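Local coordinates for type II restriction enzyme NgoMIV (PDB 4ABT), which recognises the double-stranded DNA sequence 5'-GCCGGC-3' and cleaves it after the first G, as a magnesium-dependent homotetrameric endonuclease, at residues A182-K187 with H215-T220; D140-R145 with P178-S183. All coordinates share one frame; numbering follows the deposited sequence.

Contact 1. Residues A182-K187 with H215-T220. With CA (calcium ion), chain F; nucleotides of chain D.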
loop_
_atom_site.group_PDB
_atom_site.type_symbol
_atom_site.label_atom_id
_atom_site.label_comp_id
_atom_site.label_asym_id
_atom_site.label_seq_id
_atom_site.Cartn_x
_atom_site.Cartn_y
_atom_site.Cartn_z
ATOM N N ALA B 182 4.232 -8.674 -18.528
ATOM C CA ALA B 182 4.497 -7.237 -18.419
ATOM C C ALA B 182 3.271 -6.444 -18.763
ATOM O O ALA B 182 2.503 -6.837 -19.632
ATOM C CB ALA B 182 5.619 -6.820 -19.374
ATOM N N SER B 183 3.117 -5.299 -18.105
ATOM C CA SER B 183 2.131 -4.285 -18.495
ATOM C C SER B 183 2.983 -3.095 -18.841
ATOM O O SER B 183 3.856 -2.720 -18.061
ATOM C CB SER B 183 1.254 -3.955 -17.291
ATOM O OG SER B 183 0.786 -2.620 -17.319
ATOM N N ILE B 184 2.773 -2.510 -20.015
ATOM C CA ILE B 184 3.576 -1.382 -20.481
ATOM C C ILE B 184 2.650 -0.196 -20.710
ATOM O O ILE B 184 1.856 -0.259 -21.620
ATOM C CB ILE B 184 4.317 -1.733 -21.819
ATOM C CG1 ILE B 184 5.124 -3.031 -21.673
ATOM C CG2 ILE B 184 5.297 -0.660 -22.154
ATOM C CD1 ILE B 184 5.785 -3.586 -22.964
ATOM N N SER B 185 2.746 0.870 -19.903
ATOM C CA SER B 185 1.978 2.115 -20.151
ATOM C C SER B 185 2.743 3.091 -21.070
ATOM O O SER B 185 3.915 3.352 -20.854
ATOM C CB SER B 185 1.755 2.891 -18.874
ATOM O OG SER B 185 0.718 2.348 -18.062
ATOM N N CYS B 186 2.058 3.640 -22.065
ATOM C CA CYS B 186 2.603 4.644 -22.953
ATOM C C CYS B 186 2.033 6.038 -22.706
ATOM O O CYS B 186 0.841 6.218 -22.495
ATOM C CB CYS B 186 2.338 4.206 -24.376
ATOM S SG CYS B 186 3.045 2.637 -24.731
ATOM N N LYS B 187 2.905 7.028 -22.681
ATOM C CA LYS B 187 2.486 8.423 -22.539
ATOM C C LYS B 187 3.289 9.268 -23.549
ATOM O O LYS B 187 4.475 9.553 -23.389
ATOM C CB LYS B 187 2.539 8.931 -21.070
ATOM C CG LYS B 187 1.761 7.993 -20.065
ATOM C CD LYS B 187 1.478 8.592 -18.685
ATOM C CE LYS B 187 0.274 7.925 -17.989
ATOM N NZ LYS B 187 -1.098 8.323 -18.581
ATOM N N HIS B 215 6.282 -7.339 -14.793
ATOM C CA HIS B 215 6.969 -6.078 -15.021
ATOM C C HIS B 215 5.945 -4.964 -15.093
ATOM O O HIS B 215 4.939 -5.135 -15.684
ATOM C CB HIS B 215 7.770 -6.103 -16.336
ATOM C CG HIS B 215 8.937 -7.053 -16.320
ATOM N ND1 HIS B 215 8.826 -8.391 -16.667
ATOM C CD2 HIS B 215 10.230 -6.862 -15.999
ATOM C CE1 HIS B 215 10.007 -8.975 -16.578
ATOM N NE2 HIS B 215 10.872 -8.074 -16.147
ATOM N N ILE B 216 6.184 -3.818 -14.471
ATOM C CA ILE B 216 5.255 -2.705 -14.590
ATOM C C ILE B 216 6.084 -1.531 -15.029
ATOM O O ILE B 216 6.890 -1.049 -14.229
ATOM C CB ILE B 216 4.558 -2.360 -13.247
ATOM C CG1 ILE B 216 3.745 -3.580 -12.767
ATOM C CG2 ILE B 216 3.655 -1.097 -13.397
ATOM C CD1 ILE B 216 3.026 -3.386 -11.403
ATOM N N VAL B 217 5.910 -1.080 -16.276
ATOM C CA VAL B 217 6.811 -0.104 -16.825
ATOM C C VAL B 217 6.033 0.993 -17.541
ATOM O O VAL B 217 4.854 0.813 -17.870
ATOM C CB VAL B 217 7.920 -0.725 -17.771
ATOM C CG1 VAL B 217 8.939 -1.695 -16.993
ATOM C CG2 VAL B 217 7.347 -1.374 -18.967
ATOM N N VAL B 218 6.701 2.130 -17.763
ATOM C CA VAL B 218 6.080 3.257 -18.432
ATOM C C VAL B 218 7.037 3.687 -19.530
ATOM O O VAL B 218 8.257 3.848 -19.280
ATOM C CB VAL B 218 5.777 4.431 -17.418
ATOM C CG1 VAL B 218 5.152 5.650 -18.111
ATOM C CG2 VAL B 218 4.812 3.955 -16.253
ATOM N N VAL B 219 6.513 3.887 -20.733
ATOM C CA VAL B 219 7.317 4.467 -21.826
ATOM C C VAL B 219 6.730 5.860 -22.173
ATOM O O VAL B 219 5.483 6.016 -22.255
ATOM C CB VAL B 219 7.323 3.542 -23.104
ATOM C CG1 VAL B 219 8.270 4.062 -24.161
ATOM C CG2 VAL B 219 7.667 2.089 -22.748
ATOM N N THR B 220 7.598 6.860 -22.363
ATOM C CA THR B 220 7.122 8.247 -22.580
ATOM C C THR B 220 8.035 8.973 -23.605
ATOM O O THR B 220 9.209 8.639 -23.719
ATOM C CB THR B 220 7.055 9.042 -21.263
ATOM O OG1 THR B 220 6.353 10.259 -21.483
ATOM C CG2 THR B 220 8.475 9.347 -20.662
HETATM CA CA CA F . -1.327 5.313 -21.735
ATOM P P DC D 6 -1.268 9.658 -24.417
ATOM O OP1 DC D 6 -0.072 9.079 -25.086
ATOM O OP2 DC D 6 -1.360 9.605 -22.927
ATOM O "O5'" DC D 6 -1.577 11.147 -24.837
ATOM C "C5'" DC D 6 -1.537 11.408 -26.247
ATOM C "C4'" DC D 6 -1.881 12.865 -26.528
ATOM O "O4'" DC D 6 -3.197 13.055 -25.981
ATOM C "C3'" DC D 6 -0.987 13.930 -25.880
ATOM O "O3'" DC D 6 -0.723 14.797 -26.944
ATOM C "C2'" DC D 6 -1.779 14.568 -24.773
ATOM C "C1'" DC D 6 -3.227 14.241 -25.171
ATOM N N1 DC D 6 -4.141 14.054 -23.949
ATOM C C2 DC D 6 -5.147 14.990 -23.660
ATOM O O2 DC D 6 -5.268 15.953 -24.455
ATOM N N3 DC D 6 -5.963 14.806 -22.556
ATOM C C4 DC D 6 -5.774 13.730 -21.750
ATOM N N4 DC D 6 -6.525 13.538 -20.643
ATOM C C5 DC D 6 -4.739 12.777 -22.054
ATOM C C6 DC D 6 -3.953 12.982 -23.131
HETATM O O HOH W 1 2.373 -0.483 -16.641
HETATM O O HOH W 2 -1.025 4.808 -19.279
HETATM O O HOH W 3 -1.760 7.530 -21.236
HETATM O O HOH W 4 -1.454 5.413 -24.207
#
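Ser183, Ser185 and Lys187 each give a backbone N-H to the carbonyls of His215, Val217 and Val219 in turn, and Val217 and Val219 answer with N-H bonds to the carbonyls of Ser183 and Ser185. This is parallel pairing of two central strands; its shortest member is Val219 N to Ser185 O, 2.7 Å. Thr220 adds a side-chain bond, OG1 to Lys187 O at 2.8 Å. With OG1 anti to the backbone N (chi1 -169°), the hydroxyl meets that carbonyl and also accepts from Glu222 N.

Apolar contact centres on Ile184, whose CG2 branch lies alongside two valines, 3.7 Å from Val219 CG2 and 3.9 Å from Val217 CG2. Branched residues suit this buried face.

The metal and DNA are met at the carboxyl end; farther back, Ser183 OG bonds to Glu201 OE2. Cys186 binds the calcium ion through its carbonyl O at 2.5 Å, its SG lying 5.9 Å away. Lys187 NZ donates to a calcium-bound water at 2.8 Å, which donates to OP2 of DC6 of chain D; NZ also bonds to Asn197 OD1 and Arg194 O. The strand thus delivers a backbone ligand and a lysine side by side, as in PD-(D/E)XK nucleases.

Contact 2. Residues D140-R145 with P178-S183. With CA (calcium ion), chain F; nucleotides of chain D.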
loop_
_atom_site.group_PDB
_atom_site.type_symbol
_atom_site.label_atom_id
_atom_site.label_comp_id
_atom_site.label_asym_id
_atom_site.label_seq_id
_atom_site.Cartn_x
_atom_site.Cartn_y
_atom_site.Cartn_z
ATOM N N ASP B 140 -1.902 -0.659 -21.693
ATOM C CA ASP B 140 -1.820 -0.232 -23.068
ATOM C C ASP B 140 -1.283 -1.376 -23.876
ATOM O O ASP B 140 -1.829 -1.678 -24.934
ATOM C CB ASP B 140 -0.922 1.012 -23.250
ATOM C CG ASP B 140 -1.419 2.220 -22.447
ATOM O OD1 ASP B 140 -2.656 2.312 -22.157
ATOM O OD2 ASP B 140 -0.575 3.079 -22.104
ATOM N N ILE B 141 -0.198 -1.994 -23.380
ATOM C CA ILE B 141 0.446 -3.042 -24.097
ATOM C C ILE B 141 0.710 -4.153 -23.055
ATOM O O ILE B 141 1.192 -3.870 -21.949
ATOM C CB ILE B 141 1.762 -2.576 -24.634
ATOM C CG1 ILE B 141 1.623 -1.400 -25.618
ATOM C CG2 ILE B 141 2.472 -3.735 -25.318
ATOM C CD1 ILE B 141 2.940 -0.699 -25.810
ATOM N N ILE B 142 0.401 -5.404 -23.370
ATOM C CA ILE B 142 0.804 -6.467 -22.476
ATOM C C ILE B 142 1.862 -7.358 -23.139
ATOM O O ILE B 142 1.954 -7.460 -24.379
ATOM C CB ILE B 142 -0.447 -7.274 -21.974
ATOM C CG1 ILE B 142 -1.195 -7.857 -23.144
ATOM C CG2 ILE B 142 -1.413 -6.343 -21.165
ATOM C CD1 ILE B 142 -2.074 -9.074 -22.817
ATOM N N VAL B 143 2.671 -8.004 -22.320
ATOM C CA VAL B 143 3.420 -9.134 -22.795
ATOM C C VAL B 143 2.966 -10.345 -22.023
ATOM O O VAL B 143 2.940 -10.308 -20.812
ATOM C CB VAL B 143 4.892 -8.974 -22.590
ATOM C CG1 VAL B 143 5.630 -10.190 -23.258
ATOM C CG2 VAL B 143 5.390 -7.634 -23.134
ATOM N N THR B 144 2.622 -11.431 -22.704
ATOM C CA THR B 144 2.161 -12.632 -21.998
ATOM C C THR B 144 3.065 -13.865 -22.339
ATOM O O THR B 144 3.850 -13.840 -23.292
ATOM C CB THR B 144 0.670 -12.945 -22.273
ATOM O OG1 THR B 144 0.500 -13.203 -23.660
ATOM C CG2 THR B 144 -0.242 -11.747 -21.909
ATOM N N ARG B 145 2.983 -14.900 -21.515
ATOM C CA ARG B 145 3.696 -16.152 -21.742
ATOM C C ARG B 145 2.651 -17.262 -21.609
ATOM O O ARG B 145 2.027 -17.373 -20.581
ATOM C CB ARG B 145 4.761 -16.325 -20.641
ATOM C CG ARG B 145 5.653 -17.464 -20.874
ATOM C CD ARG B 145 6.476 -17.733 -19.745
ATOM N NE ARG B 145 7.317 -18.839 -20.116
ATOM C CZ ARG B 145 8.371 -19.234 -19.419
ATOM N NH1 ARG B 145 8.694 -18.589 -18.299
ATOM N NH2 ARG B 145 9.114 -20.264 -19.836
ATOM N N PRO B 178 -2.828 -18.156 -19.588
ATOM C CA PRO B 178 -1.481 -17.606 -19.809
ATOM C C PRO B 178 -1.087 -16.646 -18.730
ATOM O O PRO B 178 -1.938 -16.003 -18.131
ATOM C CB PRO B 178 -1.621 -16.804 -21.099
ATOM C CG PRO B 178 -2.968 -17.144 -21.631
ATOM C CD PRO B 178 -3.801 -17.673 -20.582
ATOM N N LEU B 179 0.208 -16.558 -18.495
ATOM C CA LEU B 179 0.754 -15.640 -17.524
ATOM C C LEU B 179 0.941 -14.250 -18.097
ATOM O O LEU B 179 1.406 -14.098 -19.217
ATOM C CB LEU B 179 2.116 -16.161 -17.037
ATOM C CG LEU B 179 1.948 -17.445 -16.228
ATOM C CD1 LEU B 179 3.266 -18.144 -16.135
ATOM C CD2 LEU B 179 1.445 -16.986 -14.836
ATOM N N LEU B 180 0.632 -13.245 -17.303
ATOM C CA LEU B 180 0.949 -11.853 -17.633
ATOM C C LEU B 180 2.406 -11.588 -17.265
ATOM O O LEU B 180 2.771 -11.666 -16.116
ATOM C CB LEU B 180 0.016 -10.912 -16.870
ATOM C CG LEU B 180 0.156 -9.424 -17.178
ATOM C CD1 LEU B 180 0.033 -9.106 -18.652
ATOM C CD2 LEU B 180 -0.880 -8.618 -16.403
ATOM N N HIS B 181 3.232 -11.313 -18.245
ATOM C CA HIS B 181 4.644 -11.065 -18.050
ATOM C C HIS B 181 4.907 -9.566 -17.810
ATOM O O HIS B 181 5.700 -9.231 -16.961
ATOM C CB HIS B 181 5.416 -11.530 -19.307
ATOM C CG HIS B 181 6.896 -11.288 -19.252
ATOM N ND1 HIS B 181 7.708 -11.885 -18.317
ATOM C CD2 HIS B 181 7.717 -10.562 -20.057
ATOM C CE1 HIS B 181 8.964 -11.522 -18.524
ATOM N NE2 HIS B 181 9.000 -10.724 -19.579
ATOM N N ALA B 182 4.232 -8.674 -18.528
ATOM C CA ALA B 182 4.497 -7.237 -18.419
ATOM C C ALA B 182 3.271 -6.444 -18.763
ATOM O O ALA B 182 2.503 -6.837 -19.632
ATOM C CB ALA B 182 5.619 -6.820 -19.374
ATOM N N SER B 183 3.117 -5.299 -18.105
ATOM C CA SER B 183 2.131 -4.285 -18.495
ATOM C C SER B 183 2.983 -3.095 -18.841
ATOM O O SER B 183 3.856 -2.720 -18.061
ATOM C CB SER B 183 1.254 -3.955 -17.291
ATOM O OG SER B 183 0.786 -2.620 -17.319
HETATM CA CA CA F . -1.327 5.313 -21.735
ATOM P P DC D 5 -4.714 6.297 -21.164
ATOM O OP1 DC D 5 -3.639 5.340 -21.465
ATOM O OP2 DC D 5 -4.703 7.155 -19.960
ATOM O "O5'" DC D 5 -4.852 7.237 -22.459
ATOM C "C5'" DC D 5 -4.578 6.643 -23.801
ATOM C "C4'" DC D 5 -4.624 7.755 -24.814
ATOM O "O4'" DC D 5 -5.962 8.283 -24.772
ATOM C "C3'" DC D 5 -3.793 8.979 -24.449
ATOM O "O3'" DC D 5 -2.471 8.869 -25.031
ATOM C "C2'" DC D 5 -4.516 10.134 -25.096
ATOM C "C1'" DC D 5 -5.964 9.666 -25.045
ATOM N N1 DC D 5 -6.810 10.314 -24.058
ATOM C C2 DC D 5 -7.520 11.464 -24.411
ATOM O O2 DC D 5 -7.433 11.921 -25.567
ATOM N N3 DC D 5 -8.320 12.028 -23.453
ATOM C C4 DC D 5 -8.416 11.495 -22.201
ATOM N N4 DC D 5 -9.220 12.048 -21.297
ATOM C C5 DC D 5 -7.660 10.348 -21.831
ATOM C C6 DC D 5 -6.902 9.794 -22.795
HETATM O O HOH W 2 -1.025 4.808 -19.279
HETATM O O HOH W 4 -1.454 5.413 -24.207
HETATM O O HOH W 3 -1.760 7.530 -21.236
#
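Val143 faces two residues at once: its carbonyl O accepts from His181 N at 2.8 Å and from Ala182 N at 3.1 Å, both donors lying in the carbonyl plane. Val143 N returns a bond to Ala182 O, 2.9 Å away. One extra residue on the 179-183 strand makes this a classic beta bulge, and His181 takes the turned backbone it needs (psi -40°). Beyond it, Arg145 and Leu179 form a regular antiparallel hydrogen-bonded pair.

A chi1 of 178° carries the His181 ring off beside its own carbonyl carbon, alongside Val143, whose CG1 sits at the ring edge, 3.8 Å from CD2. On the other face, Leu180 crosses Ile142 at about a right angle, CD1 to CB 3.8 Å, apolar groups fitting a buried place.

Further out, His181 NE2 bonds to Leu284 O, which, with the rings of Trp92 and His215 against it, limits the ring's rotation. The extended Arg145 carries its guanidinium to carbonyls of Ala285 and Val286 of the second subunit. At the other end, Asp140 OD2 binds the calcium ion at 2.4 Å, and OP1 of DC5 of chain D binds the same ion at 2.3 Å.

The carboxylate and phosphate oxygens thus meet through a shared cation, which probably offsets their mutual repulsion, while the bulge lets two N-H groups share the Val143 carbonyl.

The two contacts, their centres 11 Å apart, share strand 179-187 and lie in one mixed sheet. Along the chain, strand 141-145 comes first, then 179-187, then 215-220, with helix 197-208 between the last two, a beta-alpha-beta unit. Strand 179-187 sits between its partners, antiparallel to 141-145 in contact 2 and parallel to 215-220 in contact 1. Where the contacts touch, Asp140 OD2 probably accepts a hydrogen bond from Cys186 N, and Asp140 and Cys186 bind the same calcium ion, which probably marks one of the two magnesium sites. The sheet therefore brings Asp140, just before one strand, and Cys186, on its neighbour, to one metal in a single nuclease centre at the DNA.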